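Local structure of peptide methionine sulfoxide reductase msrA/msrB (Neisseria meningitidis, 2FY6) at residues 44-49 with 84-89; 28-33 with 102-107; 6-11 with 91-96. The protein probably serves, through its thioredoxin-like domain, as an oxidoreductase that feeds electrons to the domains reducing methionine sulfoxide in oxidised proteins. One frame throughout, in Å; residues are numbered along the deposited sequence.

Contact 1: 44-49 with 84-89. With SO4 (sulfate ion), chain D.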
ATOM      1  N   GLN A  44      -9.493  -3.397  -8.171  1.00 12.18           N
ATOM      2  CA  GLN A  44      -8.380  -3.812  -9.010  1.00 14.05           C
ATOM      3  C   GLN A  44      -7.168  -4.198  -8.161  1.00 15.19           C
ATOM      4  O   GLN A  44      -6.508  -5.208  -8.418  1.00 14.83           O
ATOM      5  CB  GLN A  44      -8.000  -2.675  -9.947  1.00 13.47           C
ATOM      6  CG  GLN A  44      -6.713  -2.890 -10.705  1.00 13.48           C
ATOM      7  CD  GLN A  44      -6.348  -1.680 -11.533  1.00 13.70           C
ATOM      8  OE1 GLN A  44      -6.014  -0.623 -10.995  1.00 14.23           O
ATOM      9  NE2 GLN A  44      -6.421  -1.823 -12.856  1.00 13.81           N
ATOM     10  N   THR A  45      -6.874  -3.388  -7.151  1.00 14.83           N
ATOM     11  CA  THR A  45      -5.735  -3.656  -6.290  1.00 14.79           C
ATOM     12  C   THR A  45      -5.936  -4.945  -5.495  1.00 15.69           C
ATOM     13  O   THR A  45      -4.980  -5.677  -5.246  1.00 15.32           O
ATOM     14  CB  THR A  45      -5.489  -2.480  -5.336  1.00 17.34           C
ATOM     15  OG1 THR A  45      -5.358  -1.277  -6.106  1.00 16.55           O
ATOM     16  CG2 THR A  45      -4.212  -2.701  -4.526  1.00 15.22           C
ATOM     17  N   GLU A  46      -7.177  -5.230  -5.106  1.00 14.13           N
ATOM     18  CA  GLU A  46      -7.465  -6.453  -4.362  1.00 15.18           C
ATOM     19  C   GLU A  46      -7.204  -7.644  -5.286  1.00 15.56           C
ATOM     20  O   GLU A  46      -6.642  -8.661  -4.868  1.00 14.99           O
ATOM     21  CB  GLU A  46      -8.918  -6.471  -3.884  1.00 14.46           C
ATOM     22  CG  GLU A  46      -9.293  -7.752  -3.135  1.00 17.23           C
ATOM     23  CD  GLU A  46     -10.769  -7.839  -2.810  1.00 16.31           C
ATOM     24  OE1 GLU A  46     -11.587  -7.442  -3.663  1.00 16.58           O
ATOM     25  OE2 GLU A  46     -11.115  -8.322  -1.710  1.00 17.39           O
ATOM     26  N   LYS A  47      -7.610  -7.507  -6.543  1.00 15.13           N
ATOM     27  CA  LYS A  47      -7.398  -8.554  -7.528  1.00 16.63           C
ATOM     28  C   LYS A  47      -5.904  -8.824  -7.655  1.00 16.41           C
ATOM     29  O   LYS A  47      -5.466  -9.975  -7.622  1.00 16.05           O
ATOM     30  CB  LYS A  47      -7.951  -8.130  -8.888  1.00 19.75           C
ATOM     31  CG  LYS A  47      -7.469  -8.998 -10.049  1.00 23.63           C
ATOM     32  CD  LYS A  47      -8.130  -8.582 -11.348  1.00 30.60           C
ATOM     33  CE  LYS A  47      -7.408  -9.144 -12.559  1.00 32.87           C
ATOM     34  NZ  LYS A  47      -6.099  -8.464 -12.755  1.00 35.66           N
ATOM     35  N   TRP A  48      -5.126  -7.755  -7.799  1.00 13.32           N
ATOM     36  CA  TRP A  48      -3.676  -7.881  -7.928  1.00 14.37           C
ATOM     37  C   TRP A  48      -3.066  -8.625  -6.741  1.00 14.63           C
ATOM     38  O   TRP A  48      -2.245  -9.528  -6.918  1.00 15.31           O
ATOM     39  CB  TRP A  48      -3.032  -6.497  -8.055  1.00 12.99           C
ATOM     40  CG  TRP A  48      -3.278  -5.809  -9.379  1.00 12.58           C
ATOM     41  CD1 TRP A  48      -4.085  -6.237 -10.399  1.00 12.57           C
ATOM     42  CD2 TRP A  48      -2.728  -4.556  -9.802  1.00 11.92           C
ATOM     43  NE1 TRP A  48      -4.071  -5.325 -11.430  1.00 10.53           N
ATOM     44  CE2 TRP A  48      -3.248  -4.283 -11.090  1.00 12.80           C
ATOM     45  CE3 TRP A  48      -1.848  -3.633  -9.217  1.00 12.82           C
ATOM     46  CZ2 TRP A  48      -2.917  -3.124 -11.804  1.00 11.69           C
ATOM     47  CZ3 TRP A  48      -1.517  -2.480  -9.925  1.00 11.80           C
ATOM     48  CH2 TRP A  48      -2.054  -2.237 -11.207  1.00 12.99           C
ATOM     49  N   ALA A  49      -3.474  -8.250  -5.534  1.00 14.78           N
ATOM     50  CA  ALA A  49      -2.965  -8.877  -4.319  1.00 16.09           C
ATOM     51  C   ALA A  49      -3.165 -10.395  -4.293  1.00 17.42           C
ATOM     52  O   ALA A  49      -2.377 -11.116  -3.681  1.00 18.67           O
ATOM     53  CB  ALA A  49      -3.628  -8.252  -3.098  1.00 15.68           C
ATOM     54  N   ASN A  84     -16.127  -3.460   1.000  1.00 18.26           N
ATOM     55  CA  ASN A  84     -15.848  -4.894   1.016  1.00 18.03           C
ATOM     56  C   ASN A  84     -14.733  -5.346   0.074  1.00 16.96           C
ATOM     57  O   ASN A  84     -14.971  -5.651  -1.094  1.00 19.41           O
ATOM     58  CB  ASN A  84     -17.137  -5.670   0.699  1.00 19.26           C
ATOM     59  CG  ASN A  84     -16.953  -7.175   0.777  1.00 20.55           C
ATOM     60  OD1 ASN A  84     -16.504  -7.706   1.791  1.00 22.76           O
ATOM     61  ND2 ASN A  84     -17.308  -7.870  -0.293  1.00 23.29           N
ATOM     62  N   TYR A  85     -13.515  -5.392   0.601  1.00 15.55           N
ATOM     63  CA  TYR A  85     -12.339  -5.821  -0.147  1.00 15.55           C
ATOM     64  C   TYR A  85     -11.541  -6.656   0.849  1.00 15.09           C
ATOM     65  O   TYR A  85     -10.421  -6.312   1.230  1.00 14.45           O
ATOM     66  CB  TYR A  85     -11.547  -4.598  -0.618  1.00 14.34           C
ATOM     67  CG  TYR A  85     -12.335  -3.732  -1.574  1.00 14.16           C
ATOM     68  CD1 TYR A  85     -12.515  -4.112  -2.910  1.00 15.26           C
ATOM     69  CD2 TYR A  85     -12.959  -2.568  -1.131  1.00 13.46           C
ATOM     70  CE1 TYR A  85     -13.309  -3.349  -3.775  1.00 14.84           C
ATOM     71  CE2 TYR A  85     -13.750  -1.803  -1.984  1.00 13.63           C
ATOM     72  CZ  TYR A  85     -13.923  -2.199  -3.301  1.00 14.11           C
ATOM     73  OH  TYR A  85     -14.729  -1.446  -4.125  1.00 15.16           O
ATOM     74  N   PRO A  86     -12.130  -7.781   1.280  1.00 16.39           N
ATOM     75  CA  PRO A  86     -11.559  -8.722   2.244  1.00 18.51           C
ATOM     76  C   PRO A  86     -10.143  -9.208   1.985  1.00 17.78           C
ATOM     77  O   PRO A  86      -9.410  -9.487   2.927  1.00 19.07           O
ATOM     78  CB  PRO A  86     -12.587  -9.857   2.267  1.00 19.77           C
ATOM     79  CG  PRO A  86     -13.133  -9.839   0.893  1.00 19.32           C
ATOM     80  CD  PRO A  86     -13.316  -8.368   0.629  1.00 17.22           C
ATOM     81  N   LYS A  87      -9.747  -9.300   0.721  1.00 17.18           N
ATOM     82  CA  LYS A  87      -8.405  -9.768   0.400  1.00 17.43           C
ATOM     83  C   LYS A  87      -7.409  -8.641   0.140  1.00 17.54           C
ATOM     84  O   LYS A  87      -6.278  -8.887  -0.281  1.00 17.33           O
ATOM     85  CB  LYS A  87      -8.454 -10.712  -0.802  1.00 19.27           C
ATOM     86  CG  LYS A  87      -9.035 -12.080  -0.477  1.00 22.37           C
ATOM     87  CD  LYS A  87      -8.163 -12.802   0.544  1.00 25.74           C
ATOM     88  CE  LYS A  87      -8.705 -14.182   0.890  1.00 29.47           C
ATOM     89  NZ  LYS A  87      -7.814 -14.879   1.864  1.00 30.09           N
ATOM     90  N   LEU A  88      -7.831  -7.408   0.395  1.00 15.43           N
ATOM     91  CA  LEU A  88      -6.963  -6.261   0.192  1.00 14.40           C
ATOM     92  C   LEU A  88      -6.354  -5.836   1.517  1.00 14.20           C
ATOM     93  O   LEU A  88      -7.068  -5.437   2.439  1.00 12.77           O
ATOM     94  CB  LEU A  88      -7.749  -5.087  -0.405  1.00 15.41           C
ATOM     95  CG  LEU A  88      -6.951  -3.792  -0.603  1.00 15.09           C
ATOM     96  CD1 LEU A  88      -5.913  -3.992  -1.707  1.00 13.44           C
ATOM     97  CD2 LEU A  88      -7.897  -2.651  -0.957  1.00 14.39           C
ATOM     98  N   PRO A  89      -5.022  -5.934   1.642  1.00 13.45           N
ATOM     99  CA  PRO A  89      -4.389  -5.530   2.900  1.00 14.27           C
ATOM    100  C   PRO A  89      -4.437  -4.010   3.028  1.00 13.83           C
ATOM    101  O   PRO A  89      -3.970  -3.293   2.143  1.00 12.78           O
ATOM    102  CB  PRO A  89      -2.953  -6.041   2.754  1.00 13.93           C
ATOM    103  CG  PRO A  89      -3.068  -7.153   1.736  1.00 15.06           C
ATOM    104  CD  PRO A  89      -4.047  -6.581   0.749  1.00 13.71           C
TER
HETATM  105  S   SO4 D 315      -6.609  -5.160 -14.521  1.00 41.29           S
HETATM  106  O1  SO4 D 315      -6.129  -4.308 -15.684  1.00 43.87           O
HETATM  107  O2  SO4 D 315      -7.503  -6.251 -15.104  1.00 44.20           O
HETATM  108  O3  SO4 D 315      -5.474  -5.801 -13.973  1.00 41.98           O
HETATM  109  O4  SO4 D 315      -7.486  -4.317 -13.790  1.00 44.65           O
HETATM  110  O   HOH W   1     -14.182  -7.374  -3.216  1.00 18.03           O

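Contact 2: 28-33 with 102-107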
ATOM      1  N   ILE A  28       3.973  -1.464  -2.138  1.00 13.91           N
ATOM      2  CA  ILE A  28       3.018  -0.733  -1.312  1.00 12.94           C
ATOM      3  C   ILE A  28       2.244   0.333  -2.084  1.00 12.61           C
ATOM      4  O   ILE A  28       2.832   1.158  -2.782  1.00 12.58           O
ATOM      5  CB  ILE A  28       3.734   0.006  -0.159  1.00 14.15           C
ATOM      6  CG1 ILE A  28       4.635  -0.956   0.615  1.00 15.61           C
ATOM      7  CG2 ILE A  28       2.701   0.647   0.772  1.00 11.70           C
ATOM      8  CD1 ILE A  28       5.430  -0.271   1.721  1.00 16.28           C
ATOM      9  N   LYS A  29       0.925   0.322  -1.941  1.00 12.55           N
ATOM     10  CA  LYS A  29       0.094   1.320  -2.590  1.00 10.55           C
ATOM     11  C   LYS A  29      -0.419   2.278  -1.522  1.00 10.16           C
ATOM     12  O   LYS A  29      -1.114   1.873  -0.590  1.00 11.63           O
ATOM     13  CB  LYS A  29      -1.105   0.677  -3.304  1.00  9.82           C
ATOM     14  CG  LYS A  29      -1.920   1.691  -4.111  1.00 10.73           C
ATOM     15  CD  LYS A  29      -3.190   1.086  -4.708  1.00 13.25           C
ATOM     16  CE  LYS A  29      -3.881   2.084  -5.641  1.00 13.34           C
ATOM     17  NZ  LYS A  29      -5.097   1.503  -6.292  1.00 12.90           N
ATOM     18  N   PHE A  30      -0.057   3.547  -1.649  1.00  8.98           N
ATOM     19  CA  PHE A  30      -0.516   4.557  -0.712  1.00 10.28           C
ATOM     20  C   PHE A  30      -1.768   5.169  -1.325  1.00  9.53           C
ATOM     21  O   PHE A  30      -1.792   5.476  -2.515  1.00  9.81           O
ATOM     22  CB  PHE A  30       0.564   5.625  -0.522  1.00  8.99           C
ATOM     23  CG  PHE A  30       1.791   5.121   0.185  1.00 11.87           C
ATOM     24  CD1 PHE A  30       1.866   5.138   1.576  1.00 13.37           C
ATOM     25  CD2 PHE A  30       2.867   4.605  -0.540  1.00 13.15           C
ATOM     26  CE1 PHE A  30       3.003   4.646   2.241  1.00 14.98           C
ATOM     27  CE2 PHE A  30       4.004   4.111   0.111  1.00 13.30           C
ATOM     28  CZ  PHE A  30       4.069   4.133   1.507  1.00 13.51           C
ATOM     29  N   TRP A  31      -2.811   5.329  -0.517  1.00 10.83           N
ATOM     30  CA  TRP A  31      -4.056   5.900  -1.007  1.00 10.70           C
ATOM     31  C   TRP A  31      -4.835   6.596   0.100  1.00 11.11           C
ATOM     32  O   TRP A  31      -4.435   6.579   1.267  1.00 11.58           O
ATOM     33  CB  TRP A  31      -4.929   4.805  -1.642  1.00 12.14           C
ATOM     34  CG  TRP A  31      -5.376   3.735  -0.683  1.00 13.14           C
ATOM     35  CD1 TRP A  31      -4.618   2.715  -0.171  1.00 12.38           C
ATOM     36  CD2 TRP A  31      -6.686   3.585  -0.115  1.00 12.02           C
ATOM     37  NE1 TRP A  31      -5.376   1.941   0.677  1.00 14.23           N
ATOM     38  CE2 TRP A  31      -6.647   2.452   0.731  1.00 13.03           C
ATOM     39  CE3 TRP A  31      -7.888   4.297  -0.239  1.00 12.43           C
ATOM     40  CZ2 TRP A  31      -7.767   2.013   1.451  1.00 11.87           C
ATOM     41  CZ3 TRP A  31      -9.004   3.858   0.477  1.00 12.89           C
ATOM     42  CH2 TRP A  31      -8.932   2.725   1.311  1.00 12.33           C
ATOM     43  N   ALA A  32      -5.950   7.219  -0.272  1.00 10.99           N
ATOM     44  CA  ALA A  32      -6.792   7.912   0.697  1.00 10.82           C
ATOM     45  C   ALA A  32      -8.262   7.802   0.296  1.00 12.70           C
ATOM     46  O   ALA A  32      -8.587   7.711  -0.891  1.00 11.25           O
ATOM     47  CB  ALA A  32      -6.381   9.378   0.798  1.00  8.88           C
ATOM     48  N   SER A  33      -9.140   7.822   1.295  1.00 10.47           N
ATOM     49  CA  SER A  33     -10.577   7.708   1.074  1.00 13.84           C
ATOM     50  C   SER A  33     -11.180   8.814   0.206  1.00 15.18           C
ATOM     51  O   SER A  33     -12.155   8.573  -0.503  1.00 18.68           O
ATOM     52  CB  SER A  33     -11.318   7.682   2.417  1.00 14.25           C
ATOM     53  OG  SER A  33     -11.218   8.932   3.080  1.00 12.93           O
ATOM     54  N   LEU A 102       8.841   8.692   3.110  1.00 21.47           N
ATOM     55  CA  LEU A 102       9.053   8.493   1.677  1.00 20.52           C
ATOM     56  C   LEU A 102       8.697   9.728   0.862  1.00 19.89           C
ATOM     57  O   LEU A 102       8.835   9.736  -0.359  1.00 21.07           O
ATOM     58  CB  LEU A 102       8.223   7.308   1.177  1.00 20.58           C
ATOM     59  CG  LEU A 102       8.497   5.958   1.842  1.00 21.87           C
ATOM     60  CD1 LEU A 102       7.731   4.865   1.106  1.00 22.63           C
ATOM     61  CD2 LEU A 102       9.984   5.669   1.820  1.00 20.38           C
ATOM     62  N   ASN A 103       8.227  10.765   1.543  1.00 19.13           N
ATOM     63  CA  ASN A 103       7.848  12.011   0.894  1.00 19.44           C
ATOM     64  C   ASN A 103       6.711  11.814  -0.109  1.00 19.40           C
ATOM     65  O   ASN A 103       6.717  12.393  -1.197  1.00 17.09           O
ATOM     66  CB  ASN A 103       9.062  12.632   0.197  1.00 22.71           C
ATOM     67  CG  ASN A 103       8.820  14.063  -0.225  1.00 26.67           C
ATOM     68  OD1 ASN A 103       8.490  14.915   0.599  1.00 29.92           O
ATOM     69  ND2 ASN A 103       8.984  14.338  -1.515  1.00 27.99           N
ATOM     70  N   ILE A 104       5.742  10.984   0.260  1.00 17.94           N
ATOM     71  CA  ILE A 104       4.585  10.740  -0.594  1.00 19.61           C
ATOM     72  C   ILE A 104       3.715  11.990  -0.509  1.00 20.42           C
ATOM     73  O   ILE A 104       3.415  12.451   0.592  1.00 19.44           O
ATOM     74  CB  ILE A 104       3.767   9.530  -0.092  1.00 19.46           C
ATOM     75  CG1 ILE A 104       4.624   8.264  -0.147  1.00 20.96           C
ATOM     76  CG2 ILE A 104       2.501   9.373  -0.926  1.00 20.71           C
ATOM     77  CD1 ILE A 104       5.089   7.900  -1.548  1.00 23.87           C
ATOM     78  N   SER A 105       3.309  12.533  -1.655  1.00 19.84           N
ATOM     79  CA  SER A 105       2.490  13.742  -1.672  1.00 21.18           C
ATOM     80  C   SER A 105       1.247  13.665  -2.564  1.00 21.32           C
ATOM     81  O   SER A 105       0.354  14.510  -2.467  1.00 22.54           O
ATOM     82  CB  SER A 105       3.335  14.934  -2.115  1.00 22.40           C
ATOM     83  OG  SER A 105       3.761  14.758  -3.453  1.00 26.92           O
ATOM     84  N   VAL A 106       1.187  12.663  -3.435  1.00 19.13           N
ATOM     85  CA  VAL A 106       0.044  12.511  -4.327  1.00 16.38           C
ATOM     86  C   VAL A 106      -0.501  11.091  -4.231  1.00 13.94           C
ATOM     87  O   VAL A 106       0.234  10.163  -3.894  1.00 13.17           O
ATOM     88  CB  VAL A 106       0.442  12.818  -5.800  1.00 18.45           C
ATOM     89  CG1 VAL A 106       1.402  11.755  -6.326  1.00 16.00           C
ATOM     90  CG2 VAL A 106      -0.796  12.899  -6.673  1.00 19.58           C
ATOM     91  N   TYR A 107      -1.791  10.931  -4.515  1.00 11.58           N
ATOM     92  CA  TYR A 107      -2.438   9.624  -4.464  1.00 12.22           C
ATOM     93  C   TYR A 107      -3.135   9.266  -5.769  1.00 12.40           C
ATOM     94  O   TYR A 107      -3.756  10.110  -6.407  1.00 12.03           O
ATOM     95  CB  TYR A 107      -3.480   9.562  -3.344  1.00 10.99           C
ATOM     96  CG  TYR A 107      -2.923   9.612  -1.940  1.00  9.48           C
ATOM     97  CD1 TYR A 107      -1.846   8.813  -1.567  1.00 11.35           C
ATOM     98  CD2 TYR A 107      -3.521  10.417  -0.966  1.00 11.11           C
ATOM     99  CE1 TYR A 107      -1.374   8.807  -0.257  1.00 11.39           C
ATOM    100  CE2 TYR A 107      -3.063  10.419   0.348  1.00 10.90           C
ATOM    101  CZ  TYR A 107      -1.993   9.613   0.695  1.00 13.63           C
ATOM    102  OH  TYR A 107      -1.547   9.593   1.992  1.00 15.98           O
TER

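Contact 3: 6-11 with 91-96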
ATOM      1  N   SER A   6       6.030  -3.177  10.423  1.00 22.02           N
ATOM      2  CA  SER A   6       5.783  -4.326  11.293  1.00 21.79           C
ATOM      3  C   SER A   6       5.119  -3.939  12.616  1.00 21.23           C
ATOM      4  O   SER A   6       4.556  -4.787  13.305  1.00 20.30           O
ATOM      5  CB  SER A   6       7.094  -5.071  11.574  1.00 22.96           C
ATOM      6  OG  SER A   6       7.980  -4.290  12.356  1.00 19.59           O
ATOM      7  N   THR A   7       5.180  -2.658  12.961  1.00 21.05           N
ATOM      8  CA  THR A   7       4.587  -2.177  14.203  1.00 21.22           C
ATOM      9  C   THR A   7       3.150  -1.715  13.986  1.00 20.23           C
ATOM     10  O   THR A   7       2.437  -1.390  14.938  1.00 19.04           O
ATOM     11  CB  THR A   7       5.379  -0.992  14.781  1.00 21.23           C
ATOM     12  OG1 THR A   7       5.228   0.146  13.926  1.00 23.45           O
ATOM     13  CG2 THR A   7       6.852  -1.336  14.885  1.00 24.31           C
ATOM     14  N   LEU A   8       2.725  -1.685  12.729  1.00 18.49           N
ATOM     15  CA  LEU A   8       1.374  -1.246  12.406  1.00 17.15           C
ATOM     16  C   LEU A   8       0.395  -2.399  12.256  1.00 16.82           C
ATOM     17  O   LEU A   8       0.787  -3.560  12.153  1.00 17.90           O
ATOM     18  CB  LEU A   8       1.388  -0.428  11.113  1.00 17.04           C
ATOM     19  CG  LEU A   8       2.250   0.838  11.123  1.00 18.01           C
ATOM     20  CD1 LEU A   8       2.283   1.440   9.723  1.00 17.55           C
ATOM     21  CD2 LEU A   8       1.686   1.845  12.129  1.00 16.57           C
ATOM     22  N   LYS A   9      -0.890  -2.065  12.257  1.00 16.60           N
ATOM     23  CA  LYS A   9      -1.943  -3.048  12.095  1.00 18.74           C
ATOM     24  C   LYS A   9      -2.811  -2.628  10.920  1.00 20.38           C
ATOM     25  O   LYS A   9      -2.766  -1.476  10.482  1.00 20.82           O
ATOM     26  CB  LYS A   9      -2.803  -3.145  13.363  1.00 20.72           C
ATOM     27  CG  LYS A   9      -2.137  -3.860  14.532  1.00 23.85           C
ATOM     28  CD  LYS A   9      -3.051  -3.902  15.755  1.00 24.43           C
ATOM     29  CE  LYS A   9      -3.341  -2.495  16.275  1.00 27.02           C
ATOM     30  NZ  LYS A   9      -4.233  -2.503  17.468  1.00 29.79           N
ATOM     31  N   THR A  10      -3.591  -3.570  10.407  1.00 21.25           N
ATOM     32  CA  THR A  10      -4.482  -3.303   9.293  1.00 24.85           C
ATOM     33  C   THR A  10      -5.756  -2.638   9.808  1.00 26.75           C
ATOM     34  O   THR A  10      -6.009  -2.605  11.018  1.00 27.97           O
ATOM     35  CB  THR A  10      -4.859  -4.605   8.570  1.00 25.13           C
ATOM     36  OG1 THR A  10      -5.450  -5.511   9.507  1.00 28.76           O
ATOM     37  CG2 THR A  10      -3.624  -5.256   7.966  1.00 25.89           C
ATOM     38  N   ALA A  11      -6.555  -2.109   8.889  1.00 26.43           N
ATOM     39  CA  ALA A  11      -7.800  -1.451   9.251  1.00 27.10           C
ATOM     40  C   ALA A  11      -8.678  -2.362  10.109  1.00 27.75           C
ATOM     41  O   ALA A  11      -9.452  -1.878  10.938  1.00 26.80           O
ATOM     42  CB  ALA A  11      -8.554  -1.024   7.989  1.00 25.95           C
ATOM     43  N   VAL A  91      -3.188  -1.373   5.630  1.00 11.87           N
ATOM     44  CA  VAL A  91      -2.450  -1.006   6.827  1.00 15.09           C
ATOM     45  C   VAL A  91      -2.763   0.457   7.124  1.00 14.96           C
ATOM     46  O   VAL A  91      -2.758   1.286   6.215  1.00 15.34           O
ATOM     47  CB  VAL A  91      -0.921  -1.165   6.598  1.00 14.23           C
ATOM     48  CG1 VAL A  91      -0.152  -0.775   7.848  1.00 15.00           C
ATOM     49  CG2 VAL A  91      -0.609  -2.597   6.206  1.00 15.21           C
ATOM     50  N   THR A  92      -3.064   0.774   8.380  1.00 14.66           N
ATOM     51  CA  THR A  92      -3.345   2.161   8.743  1.00 16.91           C
ATOM     52  C   THR A  92      -2.140   2.733   9.477  1.00 17.42           C
ATOM     53  O   THR A  92      -1.658   2.154  10.456  1.00 17.64           O
ATOM     54  CB  THR A  92      -4.595   2.290   9.642  1.00 16.51           C
ATOM     55  OG1 THR A  92      -4.390   1.572  10.865  1.00 19.30           O
ATOM     56  CG2 THR A  92      -5.817   1.739   8.927  1.00 16.84           C
ATOM     57  N   ASP A  93      -1.659   3.874   8.992  1.00 16.64           N
ATOM     58  CA  ASP A  93      -0.494   4.538   9.558  1.00 15.63           C
ATOM     59  C   ASP A  93      -0.913   5.915  10.063  1.00 15.83           C
ATOM     60  O   ASP A  93      -0.779   6.918   9.361  1.00 14.75           O
ATOM     61  CB  ASP A  93       0.582   4.655   8.473  1.00 16.96           C
ATOM     62  CG  ASP A  93       1.883   5.240   8.989  1.00 18.71           C
ATOM     63  OD1 ASP A  93       1.970   5.568  10.190  1.00 20.19           O
ATOM     64  OD2 ASP A  93       2.820   5.366   8.176  1.00 17.75           O
ATOM     65  N   ASN A  94      -1.435   5.946  11.286  1.00 15.01           N
ATOM     66  CA  ASN A  94      -1.905   7.177  11.900  1.00 15.63           C
ATOM     67  C   ASN A  94      -0.823   8.248  11.885  1.00 16.54           C
ATOM     68  O   ASN A  94       0.226   8.088  12.506  1.00 18.24           O
ATOM     69  CB  ASN A  94      -2.368   6.887  13.333  1.00 17.81           C
ATOM     70  CG  ASN A  94      -3.032   8.077  13.986  1.00 17.05           C
ATOM     71  OD1 ASN A  94      -3.628   8.920  13.315  1.00 19.11           O
ATOM     72  ND2 ASN A  94      -2.955   8.140  15.310  1.00 19.93           N
ATOM     73  N   GLY A  95      -1.084   9.336  11.163  1.00 15.11           N
ATOM     74  CA  GLY A  95      -0.118  10.416  11.069  1.00 13.99           C
ATOM     75  C   GLY A  95       0.719  10.342   9.804  1.00 14.02           C
ATOM     76  O   GLY A  95       1.422  11.296   9.458  1.00 12.57           O
ATOM     77  N   GLY A  96       0.648   9.203   9.116  1.00 14.53           N
ATOM     78  CA  GLY A  96       1.399   9.018   7.882  1.00 13.30           C
ATOM     79  C   GLY A  96       2.905   9.032   8.080  1.00 13.91           C
ATOM     80  O   GLY A  96       3.638   9.711   7.352  1.00 13.53           O
TER
HETATM   81  O   HOH W   2      -1.753   0.618  12.701  1.00 14.09           O
HETATM   82  O   HOH W   3      -6.163   0.020  12.280  1.00 27.84           O

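Contact 1: 44-49 with 84-89
Glu46 reaches out from helix 42-50 into the turn at Tyr85-Leu88. Its CG stands anti to the backbone N (chi1 178°), and the chain runs on extended, carrying the carboxylate to the backbone of the turn. Glu46 OE2 accepts the backbone N-H of Lys87 at 3.0 Å through its anti lone pair, in a nearly straight bond (163° at the hydrogen). The same oxygen also lies 3.2 Å from Pro86 CD, beside the proline ring. Glu46 OE1 meets the edge of the Tyr85 ring, 3.5 Å from Tyr85 CD1. Glu46 OE1 also accepts a hydrogen bond from a water 2.6 Å away, which donates its other hydrogen to Asn84 O. Protein and water together thus hold both carboxylate oxygens; two donors, an N-H and a water, would probably favour the charged form. The turn is type I, closed by Leu88 N to Tyr85 O.

In the thioredoxin fold, helix 42-50 lies across one face of the central sheet, and the 84-89 loop runs beside it before entering strand 90-92. Nearer the helix the contact becomes apolar. Leu88 CD1 abuts Thr45 CG2 at 3.5 Å, the two chains crossing at a slant, while Thr45 OG1 turns to Lys29 NZ and the carbonyl of Glu41. Ala49 CB lies 4.2 Å from Pro89 CD. It also faces the Lys87 carbonyl.

A sulfate, probably from the crystallisation liquor, sits on another side of the helix. Trp48 NE1 donates to its O3 at 2.9 Å, with O3 in the indole plane; Lys47 NZ binds the same oxygen, and Gln44 NE2 donates to O4. Gln44 CG lies over one face of the Trp48 ring, toward its rim, 3.5 Å above the plane.

Contact 2: 28-33 with 102-107
Phe30 offers one face of its ring to Ile104, whose CG1 stands 4.1 Å from the ring centroid and only 12° off the normal, a CH-pi contact. The other face is covered, nearer the rim, by CG2 of Ile28 two residues earlier on the strand, which leaves the phenyl sandwiched between two isoleucines.

Simple apolar contacts surround the ring. Leu102 CD1 comes obliquely to the far end of the ring, 3.8 Å from Phe30 CZ, its side chain crossing the phenylalanine at about a right angle. Closer to the backbone, Phe30 CB touches Tyr107 CE1 at 3.7 Å, and across the tyrosine ring Ala32 CB rests against Tyr107 CE2 at 3.5 Å.

Ring-on-backbone contact completes the set. With CG anti to its carbonyl carbon (chi1 -68°), Tyr107 lays one face of its ring along the end of the strand: Trp31 C lies over the ring centre, 3.9 Å above the plane, and Ala32 N follows toward the rim. Phe30 O approaches Tyr107 CD1 obliquely at 3.5 Å.

The two segments share no hydrogen bond; the polar links go to neighbours. Backbone bonds tie Phe30 to Ser109 and Trp31 to Val62, and Trp31, whose CB points away from segment 102-107, bonds through NE1 to Thr61 OG1. A Schellman motif follows helix 97-101, with Asn103 at positive phi. The chain then runs on to Pro108, which probably corresponds to the cis-proline of thioredoxins. A buried central strand leading toward the CxxC motif of Cys35 and Cys38, the probable redox centre, with this loop packed on its end, is the familiar layout of the thioredoxin fold.

Contact 3: 6-11 with 91-96
Thr10 and Val91 form an antiparallel non-hydrogen-bonded pair with CA atoms just 3.9 Å apart, and beside it Thr92 N donates to Lys9 O at 3.1 Å (169°), in the carbonyl plane. Between the same two residues a water replaces the second direct bond, accepting from Lys9 N at 2.9 Å and donating to Thr92 O at 2.7 Å. A second water bridges Thr10 O and Thr92 OG1.

Leu8 carries most of the apolar contact. Its CB meets Val91 CG1 at 3.6 Å, the side chains crossing at about a right angle, while Leu8 CD1 reaches Asp93 CB at 3.8 Å. Thr92 keeps OG1 between its backbone N and carbonyl carbon (chi1 61°), which directs the methyl CG2 to Ala11 CA, 3.8 Å away. Beyond Leu8, the Asp93 carboxylate accepts the Ile98 N-H and, weakly, that of Thr97 at the start of helix 97-101. A type II turn from Asp93 to the N-cap Gly96 leads there, with Gly95 at positive phi. Short and partly water-bridged, the pairing adds an N-terminal edge strand, antiparallel to its neighbour, to the thioredoxin-fold sheet.

In the fold
Contact 2 is fully buried, whereas contacts 1 and 3 are partly open to solvent, and their chemistry follows: contact 2 is apolar and aromatic, with ring-on-backbone packing and no hydrogen bond between its segments, while the other two combine hydrogen bonds and bridging waters with small apolar patches. Contacts 1 and 2 lie on opposite sides of the chain's centre, about 17 Å apart between their centres, yet Thr45 OG1 and Lys29 NZ join them in a probable hydrogen bond. Contacts 2 and 3 reach the same sheet, one at central strand 26-31, the other at edge strand 9-10. Residues 84-89 of contact 1 run almost directly into 91-96 of contact 3, linking helix packing to strand pairing.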